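Local coordinates for oxalate biosynthetic component 1 (Burkholderia thailandensis, PDB 5IKZ), which probably catalyses the making of oxalate and acetoacetate from oxaloacetate and acetyl-CoA, at residues His1022-Thr1027 / His1062-Asp1067. Residues are numbered along the deposited sequence; the frame is centred on the assembly and turned at random.
Sequences HCLVHT and HARLDD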
ATOM      1  N   HIS A1022       7.683  -5.888  -6.073  1.00 86.34           N
ATOM      2  CA  HIS A1022       8.511  -6.335  -7.184  1.00 83.33           C
ATOM      3  C   HIS A1022       7.662  -6.976  -8.278  1.00 76.72           C
ATOM      4  O   HIS A1022       7.861  -6.714  -9.463  1.00 95.21           O
ATOM      5  CB  HIS A1022       9.576  -7.319  -6.696  1.00 87.28           C
ATOM      6  CG  HIS A1022      10.298  -8.023  -7.801  1.00 92.90           C
ATOM      7  ND1 HIS A1022      11.067  -7.358  -8.731  1.00 88.39           N
ATOM      8  CD2 HIS A1022      10.361  -9.334  -8.130  1.00 91.03           C
ATOM      9  CE1 HIS A1022      11.575  -8.229  -9.583  1.00 87.34           C
ATOM     10  NE2 HIS A1022      11.161  -9.436  -9.241  1.00 92.68           N
ATOM     11  N   CYS A1023       6.708  -7.811  -7.873  1.00 65.51           N
ATOM     12  CA  CYS A1023       5.859  -8.527  -8.820  1.00 60.41           C
ATOM     13  C   CYS A1023       4.841  -7.624  -9.513  1.00 70.40           C
ATOM     14  O   CYS A1023       4.279  -7.992 -10.543  1.00 72.25           O
ATOM     15  CB  CYS A1023       5.122  -9.673  -8.121  1.00 65.51           C
ATOM     16  SG  CYS A1023       6.179 -11.010  -7.524  1.00 73.96           S
ATOM     17  N   LEU A1024       4.600  -6.446  -8.945  1.00 82.12           N
ATOM     18  CA  LEU A1024       3.611  -5.526  -9.501  1.00 80.02           C
ATOM     19  C   LEU A1024       4.091  -4.871 -10.792  1.00 86.98           C
ATOM     20  O   LEU A1024       3.288  -4.340 -11.560  1.00 79.33           O
ATOM     21  CB  LEU A1024       3.250  -4.443  -8.480  1.00 70.58           C
ATOM     22  CG  LEU A1024       2.259  -4.831  -7.384  1.00 63.21           C
ATOM     23  CD1 LEU A1024       1.895  -3.618  -6.545  1.00 51.68           C
ATOM     24  CD2 LEU A1024       1.013  -5.467  -7.981  1.00 57.32           C
ATOM     25  N   VAL A1025       5.399  -4.909 -11.031  1.00 99.78           N
ATOM     26  CA  VAL A1025       5.971  -4.243 -12.195  1.00 99.97           C
ATOM     27  C   VAL A1025       6.708  -5.197 -13.141  1.00 92.30           C
ATOM     28  O   VAL A1025       6.494  -5.160 -14.351  1.00 95.59           O
ATOM     29  CB  VAL A1025       6.937  -3.111 -11.767  1.00 87.51           C
ATOM     30  CG1 VAL A1025       6.157  -1.859 -11.394  1.00 67.67           C
ATOM     31  CG2 VAL A1025       7.818  -3.557 -10.609  1.00 84.29           C
ATOM     32  N   HIS A1026       7.556  -6.060 -12.589  1.00 92.31           N
ATOM     33  CA  HIS A1026       8.444  -6.886 -13.403  1.00 98.28           C
ATOM     34  C   HIS A1026       7.864  -8.259 -13.747  1.00 97.42           C
ATOM     35  O   HIS A1026       8.157  -8.817 -14.806  1.00 93.93           O
ATOM     36  CB  HIS A1026       9.786  -7.067 -12.686  1.00 92.97           C
ATOM     37  CG  HIS A1026      10.470  -5.779 -12.352  1.00102.00           C
ATOM     38  ND1 HIS A1026      10.873  -5.460 -11.072  1.00101.15           N
ATOM     39  CD2 HIS A1026      10.827  -4.730 -13.130  1.00104.22           C
ATOM     40  CE1 HIS A1026      11.445  -4.269 -11.076  1.00 99.60           C
ATOM     41  NE2 HIS A1026      11.431  -3.804 -12.312  1.00100.82           N
ATOM     42  N   THR A1027       7.042  -8.797 -12.853  1.00 87.41           N
ATOM     43  CA  THR A1027       6.552 -10.167 -12.986  1.00 87.62           C
ATOM     44  C   THR A1027       5.328 -10.282 -13.892  1.00 91.60           C
ATOM     45  O   THR A1027       4.381  -9.505 -13.779  1.00 71.28           O
ATOM     46  CB  THR A1027       6.209 -10.763 -11.603  1.00 75.63           C
ATOM     47  OG1 THR A1027       7.404 -10.871 -10.820  1.00 82.37           O
ATOM     48  CG2 THR A1027       5.579 -12.142 -11.741  1.00 62.80           C
ATOM     49  N   HIS A1062      -3.653  -8.159 -15.140  1.00 73.15           N
ATOM     50  CA  HIS A1062      -2.921  -6.912 -15.338  1.00 67.97           C
ATOM     51  C   HIS A1062      -1.797  -6.755 -14.318  1.00 65.95           C
ATOM     52  O   HIS A1062      -1.311  -5.644 -14.093  1.00 63.95           O
ATOM     53  CB  HIS A1062      -3.869  -5.714 -15.251  1.00 68.27           C
ATOM     54  CG  HIS A1062      -5.102  -5.857 -16.087  1.00 87.15           C
ATOM     55  ND1 HIS A1062      -5.200  -5.347 -17.363  1.00 86.24           N
ATOM     56  CD2 HIS A1062      -6.294  -6.445 -15.825  1.00 88.37           C
ATOM     57  CE1 HIS A1062      -6.397  -5.620 -17.853  1.00 80.03           C
ATOM     58  NE2 HIS A1062      -7.080  -6.285 -16.939  1.00 88.98           N
ATOM     59  N   ALA A1063      -1.389  -7.873 -13.719  1.00 65.42           N
ATOM     60  CA  ALA A1063      -0.412  -7.879 -12.631  1.00 59.91           C
ATOM     61  C   ALA A1063      -0.855  -6.943 -11.507  1.00 67.32           C
ATOM     62  O   ALA A1063      -0.067  -6.151 -10.990  1.00 71.90           O
ATOM     63  CB  ALA A1063       0.973  -7.496 -13.141  1.00 51.99           C
ATOM     64  N   ARG A1064      -2.132  -7.039 -11.148  1.00 68.46           N
ATOM     65  CA  ARG A1064      -2.699  -6.257 -10.056  1.00 67.76           C
ATOM     66  C   ARG A1064      -3.353  -7.184  -9.036  1.00 74.03           C
ATOM     67  O   ARG A1064      -3.217  -8.404  -9.121  1.00 81.69           O
ATOM     68  CB  ARG A1064      -3.710  -5.240 -10.590  1.00 62.02           C
ATOM     69  CG  ARG A1064      -3.072  -4.061 -11.303  1.00 57.03           C
ATOM     70  CD  ARG A1064      -2.175  -3.293 -10.349  1.00 72.48           C
ATOM     71  NE  ARG A1064      -1.601  -2.094 -10.952  1.00 76.00           N
ATOM     72  CZ  ARG A1064      -0.354  -2.013 -11.407  1.00 81.67           C
ATOM     73  NH1 ARG A1064       0.449  -3.067 -11.333  1.00 69.63           N
ATOM     74  NH2 ARG A1064       0.088  -0.881 -11.937  1.00 82.24           N
ATOM     75  N   LEU A1065      -4.075  -6.608  -8.082  1.00 70.17           N
ATOM     76  CA  LEU A1065      -4.554  -7.369  -6.933  1.00 62.76           C
ATOM     77  C   LEU A1065      -6.053  -7.677  -6.966  1.00 56.40           C
ATOM     78  O   LEU A1065      -6.603  -8.201  -5.996  1.00 56.33           O
ATOM     79  CB  LEU A1065      -4.205  -6.620  -5.645  1.00 62.46           C
ATOM     80  CG  LEU A1065      -2.716  -6.339  -5.433  1.00 53.42           C
ATOM     81  CD1 LEU A1065      -2.482  -5.624  -4.114  1.00 39.35           C
ATOM     82  CD2 LEU A1065      -1.909  -7.630  -5.500  1.00 52.57           C
ATOM     83  N   ASP A1066      -6.706  -7.361  -8.080  1.00 50.63           N
ATOM     84  CA  ASP A1066      -8.135  -7.620  -8.235  1.00 49.74           C
ATOM     85  C   ASP A1066      -8.389  -9.102  -8.508  1.00 53.87           C
ATOM     86  O   ASP A1066      -7.473  -9.828  -8.900  1.00 68.70           O
ATOM     87  CB  ASP A1066      -8.712  -6.758  -9.364  1.00 52.07           C
ATOM     88  CG  ASP A1066     -10.230  -6.797  -9.423  1.00 56.80           C
ATOM     89  OD1 ASP A1066     -10.857  -7.276  -8.454  1.00 51.80           O
ATOM     90  OD2 ASP A1066     -10.798  -6.337 -10.437  1.00 63.91           O
ATOM     91  N   ASP A1067      -9.629  -9.537  -8.288  1.00 55.11           N
ATOM     92  CA  ASP A1067     -10.046 -10.921  -8.521  1.00 72.44           C
ATOM     93  C   ASP A1067      -9.185 -11.900  -7.724  1.00 74.66           C
ATOM     94  O   ASP A1067      -8.630 -12.853  -8.273  1.00 80.47           O
ATOM     95  CB  ASP A1067      -9.997 -11.248 -10.018  1.00 75.43           C
ATOM     96  CG  ASP A1067     -10.673 -12.564 -10.354  1.00 87.99           C
ATOM     97  OD1 ASP A1067     -11.919 -12.626 -10.305  1.00 94.52           O
ATOM     98  OD2 ASP A1067      -9.956 -13.533 -10.681  1.00 89.78           O
TER
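Arg1064 reaches back over its own backbone to join Leu1024, and the path is easiest to walk from CB outward. CB leaves the backbone pointing away from 1022-1027. CG then turns in beside the backbone N (chi1 -74°), and the chain bends at chi2 (-61°), turning CD back, before running on extended to NE, so that the guanidinium comes up to the backbone carbonyl of Leu1024, in the chain that follows on from helix 1015-1023. Arg1064 NH1 donates to Leu1024 O at 3.1 Å, with the acceptor at the edge of the guanidinium, in its plane, though the N-H...O angle of 135° is far from straight. The same NH1 also donates to Ala1063 O, which it meets from above the carbonyl plane. One nitrogen therefore ties the two backbones together and should fix the guanidinium's rotation. Leu1024 crosses the arginine at about a right angle; its CD2 lies 4.4 Å from Leu1065 CD2. Ala1063 CB points toward 1022-1027 and lies 4.0 Å from Thr1027 O. Asp1060 accepts from Arg1064 N. One arginine NH1 shared by two backbone carbonyls thus joins the segment after helix 1015-1023 to the loop between strand 1049-1054 and helix 1071-1076, in the C-terminal part of the chain, whose sequence family belongs to the alpha/beta-hydrolase clan.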